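Local coordinates for coenzyme A transferase (Yersinia pestis, PDB 3QLI), which probably transfers coenzyme A from acyl-CoA thioesters to short-chain carboxylates such as acetate, at residues Ile380-Thr385 with Ile412-Gly417; Glu50-Leu55 with Val203-Pro208; His262-Asn267 with Tyr319-His324; Tyr73-Ala78 with Ser98-Ala103; Gly155-Gly160 with Ile194-Val199. One frame throughout, in Å; residues are numbered along the deposited sequence.

Contact 1: Ile380-Thr385 with Ile412-Gly417; sequences IATPST and IVTEFG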
# COMPACT_ATOMS: atom_id res chain seq x y z
N ILE A 380 -5.63 2.75 14.82
CA ILE A 380 -4.90 1.55 15.21
C ILE A 380 -4.64 1.71 16.70
O ILE A 380 -4.10 2.72 17.14
CB ILE A 380 -3.59 1.41 14.44
CG1 ILE A 380 -3.90 1.10 12.95
CG2 ILE A 380 -2.74 0.32 15.07
CD1 ILE A 380 -2.66 1.11 12.04
N ALA A 381 -5.05 0.72 17.48
CA ALA A 381 -5.05 0.86 18.94
C ALA A 381 -4.27 -0.26 19.60
O ALA A 381 -4.27 -1.39 19.11
CB ALA A 381 -6.49 0.87 19.46
N THR A 382 -3.63 0.06 20.72
CA THR A 382 -3.01 -0.98 21.55
C THR A 382 -2.91 -0.47 22.98
O THR A 382 -2.74 0.73 23.20
CB THR A 382 -1.58 -1.32 21.07
OG1 THR A 382 -0.98 -2.26 21.97
CG2 THR A 382 -0.72 -0.07 21.01
N PRO A 383 -3.01 -1.39 23.96
CA PRO A 383 -2.61 -1.02 25.33
C PRO A 383 -1.14 -0.59 25.26
O PRO A 383 -0.41 -1.09 24.40
CB PRO A 383 -2.69 -2.35 26.10
CG PRO A 383 -3.42 -3.30 25.21
CD PRO A 383 -3.31 -2.82 23.81
N SER A 384 -0.70 0.30 26.16
CA SER A 384 0.64 0.84 26.07
C SER A 384 1.72 -0.12 26.55
O SER A 384 2.89 0.05 26.21
CB SER A 384 0.75 2.15 26.86
OG SER A 384 0.67 1.90 28.25
N THR A 385 1.34 -1.13 27.33
CA THR A 385 2.32 -2.06 27.87
C THR A 385 1.86 -3.51 27.78
O THR A 385 0.71 -3.79 27.43
CB THR A 385 2.64 -1.77 29.36
OG1 THR A 385 1.50 -2.09 30.17
CG2 THR A 385 2.99 -0.31 29.54
N ILE A 412 -3.50 6.81 15.98
CA ILE A 412 -3.14 5.73 16.89
C ILE A 412 -3.77 6.02 18.24
O ILE A 412 -4.00 7.18 18.58
CB ILE A 412 -1.63 5.58 17.05
CG1 ILE A 412 -0.99 6.92 17.46
CG2 ILE A 412 -1.02 5.02 15.75
CD1 ILE A 412 0.48 6.79 17.88
N VAL A 413 -4.06 4.97 19.00
CA VAL A 413 -4.74 5.11 20.29
C VAL A 413 -4.17 4.14 21.30
O VAL A 413 -3.94 2.97 20.98
CB VAL A 413 -6.24 4.82 20.17
CG1 VAL A 413 -6.89 4.70 21.57
CG2 VAL A 413 -6.93 5.91 19.32
N THR A 414 -3.91 4.62 22.52
CA THR A 414 -3.63 3.76 23.66
C THR A 414 -4.56 4.21 24.78
O THR A 414 -5.40 5.09 24.58
CB THR A 414 -2.15 3.87 24.16
OG1 THR A 414 -1.95 5.15 24.79
CG2 THR A 414 -1.13 3.70 23.01
N GLU A 415 -4.43 3.62 25.97
CA GLU A 415 -5.26 4.04 27.09
C GLU A 415 -4.98 5.49 27.52
O GLU A 415 -5.76 6.10 28.26
CB GLU A 415 -5.12 3.07 28.28
CG GLU A 415 -3.78 3.11 29.03
CD GLU A 415 -2.74 2.14 28.48
OE1 GLU A 415 -2.80 1.77 27.28
OE2 GLU A 415 -1.85 1.73 29.25
N PHE A 416 -3.90 6.07 27.01
CA PHE A 416 -3.56 7.48 27.33
C PHE A 416 -3.99 8.53 26.30
O PHE A 416 -3.71 9.72 26.46
CB PHE A 416 -2.08 7.60 27.66
CG PHE A 416 -1.66 6.75 28.83
CD1 PHE A 416 -2.13 7.03 30.11
CD2 PHE A 416 -0.85 5.65 28.64
CE1 PHE A 416 -1.76 6.24 31.19
CE2 PHE A 416 -0.47 4.86 29.72
CZ PHE A 416 -0.93 5.14 30.99
N GLY A 417 -4.68 8.12 25.24
CA GLY A 417 -5.24 9.10 24.33
C GLY A 417 -5.05 8.72 22.88
O GLY A 417 -4.82 7.56 22.58
O HOH W 1 -0.95 -0.90 29.19
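Ile380 and Ala381 pair in parallel with Ile412 and Val413, neighbouring strands of the mixed sheet in the C-terminal half of the enzyme. Two backbone bonds join them: Val413 N donates to Ile380 O (2.9 Å), and Thr382 N to Val413 O (2.9 Å). On one face of the sheet Ala381 CB meets Val413 CB at 4.0 Å, under helix 220-230; on the other, Ile380 lies against Gln363, and Thr382 packs on Arg393, both seen to bind CoA in a crystal structure of this protein. Past the last pair the strands give way to loops, and the carboxylate of Glu415 takes over the cross-link. It grips Ser384 twice: OE1 accepts from Ser384 N at 2.8 Å through its syn lone pair, and OE2 from Ser384 OG at 2.7 Å, the hydroxyl lying well above the carboxylate plane. Glu415 can reach back because CG sits between N and the carbonyl carbon (chi1 71°) and the chain is bent at chi2. In the type I turn Thr414-Gly417, Thr414 OG1, also bonded to Leu436 O, accepts from Phe416 N as an ST turn. A water completes the link, donating to Glu415 OE2 at 2.8 Å and accepting from Thr385 OG1 at 2.9 Å.

Contact 2: Glu50-Leu55 with Val203-Pro208; sequences EPPALL and VENHVP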
# COMPACT_ATOMS: atom_id res chain seq x y z
N GLU A 50 -13.55 -24.25 7.10
CA GLU A 50 -12.77 -25.47 6.89
C GLU A 50 -13.70 -26.65 7.17
O GLU A 50 -14.42 -26.66 8.16
CB GLU A 50 -11.56 -25.50 7.82
CG GLU A 50 -10.61 -24.31 7.66
CD GLU A 50 -9.46 -24.32 8.66
OE1 GLU A 50 -9.56 -25.01 9.69
OE2 GLU A 50 -8.46 -23.62 8.41
N PRO A 51 -13.68 -27.65 6.29
CA PRO A 51 -14.61 -28.78 6.42
C PRO A 51 -14.04 -29.98 7.20
O PRO A 51 -13.18 -30.69 6.69
CB PRO A 51 -14.90 -29.15 4.96
CG PRO A 51 -13.65 -28.79 4.23
CD PRO A 51 -13.03 -27.61 4.96
N PRO A 52 -14.52 -30.20 8.44
CA PRO A 52 -13.88 -31.19 9.32
C PRO A 52 -13.91 -32.63 8.82
O PRO A 52 -12.93 -33.33 9.01
CB PRO A 52 -14.67 -31.07 10.64
CG PRO A 52 -15.97 -30.39 10.25
CD PRO A 52 -15.57 -29.44 9.14
N ALA A 53 -15.00 -33.07 8.20
CA ALA A 53 -15.06 -34.46 7.77
C ALA A 53 -14.15 -34.71 6.56
O ALA A 53 -13.46 -35.74 6.47
CB ALA A 53 -16.50 -34.88 7.48
N LEU A 54 -14.14 -33.75 5.64
CA LEU A 54 -13.29 -33.84 4.45
C LEU A 54 -11.82 -33.76 4.86
O LEU A 54 -10.99 -34.49 4.34
CB LEU A 54 -13.63 -32.73 3.44
CG LEU A 54 -14.98 -32.87 2.74
CD1 LEU A 54 -15.30 -31.64 1.87
CD2 LEU A 54 -15.03 -34.15 1.88
N LEU A 55 -11.50 -32.86 5.78
CA LEU A 55 -10.11 -32.71 6.21
C LEU A 55 -9.62 -33.92 7.02
O LEU A 55 -8.46 -34.32 6.91
CB LEU A 55 -9.92 -31.41 6.99
CG LEU A 55 -10.09 -30.16 6.12
CD1 LEU A 55 -9.95 -28.92 6.97
CD2 LEU A 55 -9.10 -30.13 4.95
N VAL A 203 -20.51 -34.27 0.69
CA VAL A 203 -20.63 -35.09 1.89
C VAL A 203 -21.47 -34.31 2.89
O VAL A 203 -21.65 -33.10 2.72
CB VAL A 203 -19.26 -35.45 2.51
CG1 VAL A 203 -18.37 -36.14 1.48
CG2 VAL A 203 -18.56 -34.20 3.08
N GLU A 204 -21.98 -34.99 3.91
CA GLU A 204 -22.83 -34.36 4.92
C GLU A 204 -22.25 -34.62 6.30
O GLU A 204 -21.93 -35.77 6.64
CB GLU A 204 -24.26 -34.91 4.86
CG GLU A 204 -24.99 -34.60 3.56
CD GLU A 204 -26.29 -35.40 3.37
OE1 GLU A 204 -26.43 -36.51 3.93
OE2 GLU A 204 -27.17 -34.91 2.64
N ASN A 205 -22.12 -33.56 7.07
CA ASN A 205 -21.56 -33.63 8.42
C ASN A 205 -22.11 -32.49 9.25
O ASN A 205 -21.60 -31.36 9.18
CB ASN A 205 -20.03 -33.56 8.40
CG ASN A 205 -19.42 -33.84 9.76
OD1 ASN A 205 -19.81 -34.79 10.43
ND2 ASN A 205 -18.48 -33.00 10.18
N HIS A 206 -23.13 -32.78 10.05
CA HIS A 206 -23.81 -31.76 10.86
C HIS A 206 -23.20 -31.65 12.24
O HIS A 206 -23.44 -32.50 13.09
CB HIS A 206 -25.30 -32.09 10.98
CG HIS A 206 -25.95 -32.38 9.66
ND1 HIS A 206 -26.16 -31.41 8.71
CD2 HIS A 206 -26.44 -33.53 9.14
CE1 HIS A 206 -26.75 -31.95 7.65
NE2 HIS A 206 -26.93 -33.24 7.89
N VAL A 207 -22.41 -30.60 12.45
CA VAL A 207 -21.75 -30.36 13.72
C VAL A 207 -21.66 -28.86 13.93
O VAL A 207 -21.59 -28.10 12.96
CB VAL A 207 -20.33 -30.96 13.77
CG1 VAL A 207 -20.38 -32.48 13.71
CG2 VAL A 207 -19.48 -30.39 12.64
N PRO A 208 -21.68 -28.41 15.18
CA PRO A 208 -21.64 -26.96 15.37
C PRO A 208 -20.37 -26.36 14.76
O PRO A 208 -19.33 -27.01 14.71
CB PRO A 208 -21.63 -26.81 16.89
CG PRO A 208 -22.37 -28.06 17.38
CD PRO A 208 -21.92 -29.14 16.44
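The first turn of helix 52-63 packs beside the C-terminal end of strand 201-204, an outermost strand of the parallel sheet in the N-terminal half of the chain, with Pro52, Ala53 and Leu54 meeting Val203, Asn205 and Val207. Pro51 holds the N-cap position. Deepest in the contact, Leu54 CD2 fits against both methyls of Val203, 3.7 Å from CG2 and 3.9 Å from CG1, the two side chains lying at a slant to one another. Ala53 CB sits against the amide of Asn205, at 3.8 Å from Asn205 ND2, and the ring of Pro52 borders the same nitrogen, with Pro52 CG 3.6 Å from Asn205 ND2. The amide extends over the helix start because CG is anti to the backbone N (chi1 -172°). Farther along, Pro52 CG touches Val207 CG2 at 4.2 Å, a lighter contact at the margin.

All these touches are apolar or van der Waals; the polar tie runs through a third element. Glu179 of strand 175-180 accepts from Ala53 N and Leu54 N, the amides of the helix start, and its OE2 also accepts from Asn205 ND2. One carboxylate thus joins helix and strand end and is probably stabilised by the positive end of the helix dipole. A helix laid against the strands of a parallel sheet, with its first turn beside their C-terminal ends, is typical of a Rossmann-like alpha/beta fold.

Contact 3: His262-Asn267 with Tyr319-His324; sequences HTEVLN and YVNDPH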
# COMPACT_ATOMS: atom_id res chain seq x y z
N HIS A 262 -19.14 -1.94 6.73
CA HIS A 262 -18.39 -2.48 5.59
C HIS A 262 -17.06 -2.93 6.16
O HIS A 262 -16.13 -2.12 6.34
CB HIS A 262 -18.19 -1.42 4.50
CG HIS A 262 -17.40 -1.91 3.33
ND1 HIS A 262 -17.97 -2.14 2.09
CD2 HIS A 262 -16.09 -2.22 3.20
CE1 HIS A 262 -17.03 -2.56 1.25
NE2 HIS A 262 -15.88 -2.60 1.90
N THR A 263 -16.98 -4.22 6.47
CA THR A 263 -15.91 -4.74 7.29
C THR A 263 -15.31 -5.95 6.60
O THR A 263 -15.97 -6.58 5.77
CB THR A 263 -16.48 -5.11 8.67
OG1 THR A 263 -15.41 -5.44 9.57
CG2 THR A 263 -17.48 -6.29 8.56
N GLU A 264 -14.06 -6.26 6.91
CA GLU A 264 -13.48 -7.50 6.39
C GLU A 264 -14.08 -8.68 7.14
O GLU A 264 -14.75 -9.53 6.55
CB GLU A 264 -11.96 -7.50 6.52
CG GLU A 264 -11.29 -8.76 5.94
CD GLU A 264 -9.85 -8.89 6.39
OE1 GLU A 264 -9.05 -7.97 6.09
OE2 GLU A 264 -9.52 -9.89 7.06
N VAL A 265 -13.86 -8.73 8.45
CA VAL A 265 -14.46 -9.78 9.27
C VAL A 265 -15.70 -9.27 10.01
O VAL A 265 -15.69 -8.19 10.62
CB VAL A 265 -13.45 -10.38 10.30
CG1 VAL A 265 -13.07 -9.35 11.32
CG2 VAL A 265 -14.06 -11.60 11.01
N LEU A 266 -16.77 -10.05 9.95
CA LEU A 266 -17.98 -9.76 10.73
C LEU A 266 -17.86 -10.47 12.08
O LEU A 266 -17.63 -11.69 12.13
CB LEU A 266 -19.24 -10.22 10.01
CG LEU A 266 -20.59 -9.87 10.65
CD1 LEU A 266 -20.81 -8.35 10.66
CD2 LEU A 266 -21.73 -10.55 9.87
N ASN A 267 -17.98 -9.70 13.16
CA ASN A 267 -17.77 -10.21 14.52
C ASN A 267 -19.03 -10.05 15.39
O ASN A 267 -19.96 -9.33 15.01
CB ASN A 267 -16.58 -9.50 15.19
CG ASN A 267 -16.84 -8.01 15.42
OD1 ASN A 267 -17.91 -7.50 15.10
ND2 ASN A 267 -15.86 -7.32 15.99
N TYR A 319 -13.48 -7.10 -3.54
CA TYR A 319 -14.38 -5.94 -3.45
C TYR A 319 -14.25 -5.29 -2.08
O TYR A 319 -13.96 -4.09 -1.94
CB TYR A 319 -15.83 -6.37 -3.67
CG TYR A 319 -16.89 -5.28 -3.45
CD1 TYR A 319 -17.27 -4.44 -4.49
CD2 TYR A 319 -17.52 -5.13 -2.22
CE1 TYR A 319 -18.23 -3.46 -4.30
CE2 TYR A 319 -18.48 -4.15 -2.03
CZ TYR A 319 -18.83 -3.32 -3.08
OH TYR A 319 -19.80 -2.35 -2.90
N VAL A 320 -14.47 -6.09 -1.04
CA VAL A 320 -14.57 -5.56 0.30
C VAL A 320 -13.30 -4.84 0.73
O VAL A 320 -13.37 -3.77 1.36
CB VAL A 320 -14.88 -6.67 1.32
CG1 VAL A 320 -14.76 -6.14 2.74
CG2 VAL A 320 -16.27 -7.27 1.04
N ASN A 321 -12.15 -5.43 0.41
CA ASN A 321 -10.87 -4.88 0.84
C ASN A 321 -10.19 -4.00 -0.22
O ASN A 321 -9.02 -3.69 -0.09
CB ASN A 321 -9.90 -6.01 1.26
CG ASN A 321 -10.19 -6.54 2.65
OD1 ASN A 321 -11.33 -6.88 2.95
ND2 ASN A 321 -9.17 -6.57 3.52
N ASP A 322 -10.92 -3.61 -1.26
CA ASP A 322 -10.38 -2.66 -2.24
C ASP A 322 -10.46 -1.26 -1.62
O ASP A 322 -11.55 -0.77 -1.34
CB ASP A 322 -11.20 -2.71 -3.53
CG ASP A 322 -10.65 -1.78 -4.61
OD1 ASP A 322 -9.88 -0.84 -4.29
OD2 ASP A 322 -11.02 -1.98 -5.79
N PRO A 323 -9.31 -0.61 -1.41
CA PRO A 323 -9.40 0.71 -0.77
C PRO A 323 -10.28 1.69 -1.55
O PRO A 323 -10.90 2.56 -0.93
CB PRO A 323 -7.95 1.20 -0.75
CG PRO A 323 -7.12 -0.06 -0.79
CD PRO A 323 -7.92 -1.04 -1.63
N HIS A 324 -10.32 1.56 -2.87
CA HIS A 324 -11.16 2.45 -3.68
C HIS A 324 -12.63 2.26 -3.36
O HIS A 324 -13.39 3.22 -3.31
CB HIS A 324 -10.94 2.24 -5.18
CG HIS A 324 -11.91 3.00 -6.03
ND1 HIS A 324 -11.83 4.35 -6.23
CD2 HIS A 324 -13.02 2.58 -6.70
CE1 HIS A 324 -12.83 4.75 -6.99
NE2 HIS A 324 -13.56 3.69 -7.29
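The His262 imidazole points its NE2 edge at the last turn of helix 317-320, while Glu264 and Asn321 meet at a slant, carboxylate and amide planes 41° apart. His262 NE2 donates to Val320 O at 2.8 Å, in the carbonyl plane on a lone pair and close to the plane of the imidazole. Beside it His262 CE1 touches Tyr319 CE2 at 3.9 Å, and Val320 CG1 packs against Thr263 O at 3.3 Å. Asn321 ND2 donates to Glu264 OE1 at 2.9 Å; OE1 lies close to the amide plane, but the N-H meets it on the anti side, 30° out of the carboxylate plane. Asp365 OD2 accepts from the same ND2, which fixes the turn of the amide, while Asn321 OD1 is buried without a partner. Glu264 attaches covalently to CoA in a crystal structure of this protein; here an acetate ion, probably from the crystallisation liquor, lies beside it. The bond is consistent with Asn321 positioning the carboxylate that carries CoA.

Contact 4: Tyr73-Ala78 with Ser98-Ala103; sequences YYFETA and SMFVTA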
# COMPACT_ATOMS: atom_id res chain seq x y z
N TYR A 73 -2.98 -24.39 0.02
CA TYR A 73 -2.91 -22.93 0.06
C TYR A 73 -4.15 -22.41 0.79
O TYR A 73 -5.28 -22.71 0.41
CB TYR A 73 -2.89 -22.38 -1.37
CG TYR A 73 -1.62 -22.64 -2.15
CD1 TYR A 73 -0.63 -21.66 -2.25
CD2 TYR A 73 -1.43 -23.84 -2.83
CE1 TYR A 73 0.53 -21.88 -3.00
CE2 TYR A 73 -0.26 -24.07 -3.57
CZ TYR A 73 0.72 -23.09 -3.65
OH TYR A 73 1.87 -23.31 -4.39
N TYR A 74 -3.97 -21.60 1.83
CA TYR A 74 -5.10 -21.25 2.68
C TYR A 74 -4.82 -20.05 3.59
O TYR A 74 -3.65 -19.70 3.80
CB TYR A 74 -5.48 -22.46 3.55
CG TYR A 74 -4.40 -22.78 4.55
CD1 TYR A 74 -4.51 -22.37 5.88
CD2 TYR A 74 -3.25 -23.46 4.17
CE1 TYR A 74 -3.51 -22.64 6.79
CE2 TYR A 74 -2.23 -23.73 5.09
CZ TYR A 74 -2.36 -23.31 6.39
OH TYR A 74 -1.35 -23.57 7.30
N PHE A 75 -5.89 -19.49 4.15
CA PHE A 75 -5.85 -18.34 5.06
C PHE A 75 -6.69 -18.64 6.31
O PHE A 75 -7.61 -19.45 6.26
CB PHE A 75 -6.50 -17.12 4.40
CG PHE A 75 -5.66 -16.45 3.36
CD1 PHE A 75 -4.87 -15.36 3.68
CD2 PHE A 75 -5.71 -16.86 2.04
CE1 PHE A 75 -4.11 -14.73 2.72
CE2 PHE A 75 -4.96 -16.23 1.07
CZ PHE A 75 -4.16 -15.16 1.41
N GLU A 76 -6.40 -17.95 7.41
CA GLU A 76 -7.19 -18.09 8.64
C GLU A 76 -7.43 -19.50 9.20
O GLU A 76 -8.56 -19.97 9.25
CB GLU A 76 -8.52 -17.34 8.52
CG GLU A 76 -9.06 -16.81 9.84
CD GLU A 76 -8.07 -15.91 10.56
OE1 GLU A 76 -7.29 -15.21 9.89
OE2 GLU A 76 -8.09 -15.90 11.81
N THR A 77 -6.35 -20.16 9.61
CA THR A 77 -6.41 -21.52 10.14
C THR A 77 -7.24 -21.67 11.42
O THR A 77 -7.28 -20.78 12.27
CB THR A 77 -5.00 -22.05 10.46
OG1 THR A 77 -4.05 -21.46 9.56
CG2 THR A 77 -4.95 -23.56 10.32
N ALA A 78 -7.89 -22.83 11.55
CA ALA A 78 -8.71 -23.17 12.70
C ALA A 78 -8.28 -24.53 13.23
O ALA A 78 -7.63 -25.30 12.52
CB ALA A 78 -10.18 -23.19 12.31
N SER A 98 0.95 -21.79 3.72
CA SER A 98 0.10 -20.93 4.52
C SER A 98 0.23 -19.51 4.01
O SER A 98 1.33 -19.03 3.75
CB SER A 98 0.54 -20.99 5.98
OG SER A 98 0.91 -22.31 6.33
N MET A 99 -0.90 -18.83 3.89
CA MET A 99 -0.89 -17.46 3.41
C MET A 99 -1.12 -16.45 4.54
O MET A 99 -0.96 -15.24 4.34
CB MET A 99 -1.87 -17.32 2.25
CG MET A 99 -1.45 -18.25 1.10
SD MET A 99 -2.53 -18.33 -0.32
CE MET A 99 -2.12 -16.81 -1.17
N PHE A 100 -1.50 -16.96 5.71
CA PHE A 100 -1.46 -16.23 6.99
C PHE A 100 -0.69 -17.13 7.93
O PHE A 100 -0.87 -18.35 7.89
CB PHE A 100 -2.84 -16.10 7.63
CG PHE A 100 -3.70 -14.98 7.09
CD1 PHE A 100 -3.17 -13.98 6.30
CD2 PHE A 100 -5.05 -14.93 7.43
CE1 PHE A 100 -3.99 -12.95 5.83
CE2 PHE A 100 -5.87 -13.91 6.96
CZ PHE A 100 -5.33 -12.92 6.16
N VAL A 101 0.15 -16.57 8.79
CA VAL A 101 0.81 -17.37 9.82
C VAL A 101 0.11 -17.13 11.16
O VAL A 101 0.23 -16.04 11.74
CB VAL A 101 2.33 -17.08 9.89
CG1 VAL A 101 3.00 -17.83 11.06
CG2 VAL A 101 3.01 -17.43 8.57
N THR A 102 -0.66 -18.11 11.62
CA THR A 102 -1.40 -17.99 12.88
C THR A 102 -0.78 -18.86 13.97
O THR A 102 0.27 -19.45 13.79
CB THR A 102 -2.90 -18.38 12.73
OG1 THR A 102 -3.03 -19.81 12.72
CG2 THR A 102 -3.52 -17.80 11.46
N ALA A 103 -1.46 -18.93 15.12
CA ALA A 103 -0.98 -19.74 16.24
C ALA A 103 -0.62 -21.16 15.80
O ALA A 103 0.41 -21.71 16.21
CB ALA A 103 -2.02 -19.77 17.37
O HOH W 2 -3.59 -19.23 8.01
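The two segments leave strands 70-74 and 94-98 side by side, and Met99 N donates to Tyr74 O at 2.9 Å. Beyond this bond Phe75 is held from two directions. Met99 CB stands over one ring face, 3.4 Å from the centroid, and Met99 SD lies obliquely 4.4 Å from the Phe75 ring centroid, a Met-aromatic contact. Meanwhile the Phe75 edge drives into the face of Phe100, a T-shaped pair with planes at 88° and CD1 over the centre of the Phe100 ring. Glu76 OE1 approaches Phe100 CD2 at 3.3 Å, the carboxylate plane steeply turned from the ring. Ser98 OG donates to Tyr74 OH at 2.8 Å; that hydroxyl and Thr77 OG1 both bond to Glu105 OE2. A water donates to Thr77 OG1 and Phe100 O, bridging the segments at 2.8 and 2.9 Å. Glu76 and Ala103 are seen to bind CoA in a crystal structure of this protein, and Phe100 lies near Glu264, which links to CoA covalently. The packed rings probably back one side of the CoA site.

Contact 5: Gly155-Gly160 with Ile194-Val199; sequences GYFSLG and IHISEV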
# COMPACT_ATOMS: atom_id res chain seq x y z
N GLY A 155 -31.74 -25.71 -5.70
CA GLY A 155 -30.47 -26.36 -6.01
C GLY A 155 -29.21 -25.64 -5.56
O GLY A 155 -28.11 -26.03 -5.93
N TYR A 156 -29.36 -24.60 -4.74
CA TYR A 156 -28.21 -23.80 -4.29
C TYR A 156 -27.77 -24.13 -2.88
O TYR A 156 -28.60 -24.33 -1.99
CB TYR A 156 -28.53 -22.30 -4.36
CG TYR A 156 -28.66 -21.77 -5.77
CD1 TYR A 156 -27.57 -21.19 -6.42
CD2 TYR A 156 -29.87 -21.86 -6.46
CE1 TYR A 156 -27.69 -20.72 -7.72
CE2 TYR A 156 -30.00 -21.38 -7.76
CZ TYR A 156 -28.90 -20.82 -8.39
OH TYR A 156 -29.01 -20.36 -9.67
N PHE A 157 -26.45 -24.17 -2.70
CA PHE A 157 -25.83 -24.21 -1.38
C PHE A 157 -25.29 -22.82 -1.08
O PHE A 157 -24.96 -22.08 -2.01
CB PHE A 157 -24.62 -25.15 -1.38
CG PHE A 157 -24.93 -26.55 -1.82
CD1 PHE A 157 -25.25 -27.52 -0.89
CD2 PHE A 157 -24.86 -26.90 -3.16
CE1 PHE A 157 -25.50 -28.83 -1.28
CE2 PHE A 157 -25.13 -28.20 -3.56
CZ PHE A 157 -25.45 -29.17 -2.61
N SER A 158 -25.16 -22.46 0.19
CA SER A 158 -24.52 -21.20 0.52
C SER A 158 -23.15 -21.42 1.16
O SER A 158 -22.99 -22.31 1.99
CB SER A 158 -25.41 -20.41 1.51
OG SER A 158 -24.74 -19.28 2.00
N LEU A 159 -22.19 -20.57 0.79
CA LEU A 159 -20.90 -20.52 1.49
C LEU A 159 -21.00 -19.99 2.94
O LEU A 159 -20.02 -20.04 3.70
CB LEU A 159 -19.91 -19.65 0.70
CG LEU A 159 -19.55 -20.19 -0.69
CD1 LEU A 159 -18.62 -19.20 -1.38
CD2 LEU A 159 -18.89 -21.56 -0.58
N GLY A 160 -22.15 -19.46 3.31
CA GLY A 160 -22.39 -19.12 4.71
C GLY A 160 -21.43 -18.09 5.28
O GLY A 160 -21.44 -16.93 4.87
N ILE A 194 -24.04 -21.22 -4.49
CA ILE A 194 -23.48 -22.01 -5.58
C ILE A 194 -24.45 -23.11 -5.97
O ILE A 194 -24.88 -23.87 -5.11
CB ILE A 194 -22.17 -22.73 -5.18
CG1 ILE A 194 -21.30 -21.85 -4.28
CG2 ILE A 194 -21.44 -23.23 -6.44
CD1 ILE A 194 -20.77 -20.63 -4.96
N HIS A 195 -24.77 -23.21 -7.25
CA HIS A 195 -25.71 -24.21 -7.72
C HIS A 195 -25.11 -25.62 -7.72
O HIS A 195 -23.92 -25.79 -7.97
CB HIS A 195 -26.21 -23.86 -9.12
CG HIS A 195 -27.39 -24.66 -9.54
ND1 HIS A 195 -27.30 -25.70 -10.44
CD2 HIS A 195 -28.70 -24.59 -9.18
CE1 HIS A 195 -28.50 -26.23 -10.63
NE2 HIS A 195 -29.36 -25.57 -9.88
N ILE A 196 -25.94 -26.63 -7.47
CA ILE A 196 -25.45 -28.01 -7.44
C ILE A 196 -24.76 -28.42 -8.75
O ILE A 196 -23.85 -29.26 -8.75
CB ILE A 196 -26.60 -28.99 -7.08
CG1 ILE A 196 -26.07 -30.42 -6.96
CG2 ILE A 196 -27.71 -28.91 -8.11
CD1 ILE A 196 -27.02 -31.38 -6.28
N SER A 197 -25.15 -27.81 -9.86
CA SER A 197 -24.53 -28.12 -11.14
C SER A 197 -23.05 -27.71 -11.17
O SER A 197 -22.31 -28.13 -12.06
CB SER A 197 -25.30 -27.47 -12.30
OG SER A 197 -25.23 -26.05 -12.24
N GLU A 198 -22.63 -26.91 -10.19
CA GLU A 198 -21.26 -26.43 -10.09
C GLU A 198 -20.46 -27.16 -9.02
O GLU A 198 -19.32 -26.81 -8.76
CB GLU A 198 -21.25 -24.94 -9.74
CG GLU A 198 -21.06 -24.03 -10.93
CD GLU A 198 -22.35 -23.75 -11.66
OE1 GLU A 198 -23.17 -22.98 -11.11
OE2 GLU A 198 -22.54 -24.28 -12.78
N VAL A 199 -21.08 -28.16 -8.40
CA VAL A 199 -20.48 -28.90 -7.31
C VAL A 199 -20.11 -30.29 -7.82
O VAL A 199 -20.88 -30.92 -8.54
CB VAL A 199 -21.49 -28.99 -6.14
CG1 VAL A 199 -21.00 -29.94 -5.05
CG2 VAL A 199 -21.77 -27.58 -5.56
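Tyr156 and Phe157 pair with His195 and Ile194 in a two-stranded antiparallel ribbon. Phe157 and Ile194 are its hydrogen-bonded pair, with Phe157 N to Ile194 O at 2.9 Å and Ile194 N to Phe157 O at 2.8 Å. Past the non-hydrogen-bonded pair of Tyr156 and His195, Ile196 N donates to Gly155 O at 2.7 Å, just as the second strand runs into a 3-10 segment.

The aromatic contact lies on the face bearing Tyr156 and His195. His195 offers its CD2 edge to the phenol face in an edge-to-face pair, planes 69° apart, CD2 being 3.7 Å from Tyr156 CE2 near the ring rim. His195 CB adds a CH-pi contact over the same ring, 4.2 Å from its centroid. On its far side the imidazole hydrogen-bonds through ND1 to Ser197 OG at 2.8 Å.

Apolar contacts gather round Phe157 and Ile194, which share the other face. Phe157 CE2 meets Ile196 CB at 3.9 Å and Val199 CG2 at 4.0 Å, while the Leu159 side chain touches Ile194. This layer lies over Val148 of strand 143-148 and Phe176, Val178 and Val180 of strand 175-180, with Leu21 and Tyr22 of helix 18-25 flanking Phe157 and Ile196.

From the N terminus, contact 2 opens first at 50-55 and closes at 203-208, binding the start of a helix to an outer strand of the parallel sheet. Contacts 4 and 5 both lie inside that long loop, one after the other: 73-78 with 98-103 joins the ends of two strands at the opposite margin, and 155-160 with 194-199 closes a ribbon just before the last strand. Glu50 OE2 accepts a weak hydrogen bond from Ala78 N, linking contacts 2 and 4. Contact 3 closes the loop from 262-267 to 319-324, joining the short strand 265-266 to the end of helix 317-320; contact 1 follows in the C-terminal mixed sheet. No loops cross. Contacts 3 and 4 approach within about 5 Å (nearest atoms), CoA-binding Glu264 and Glu76 lying close together there.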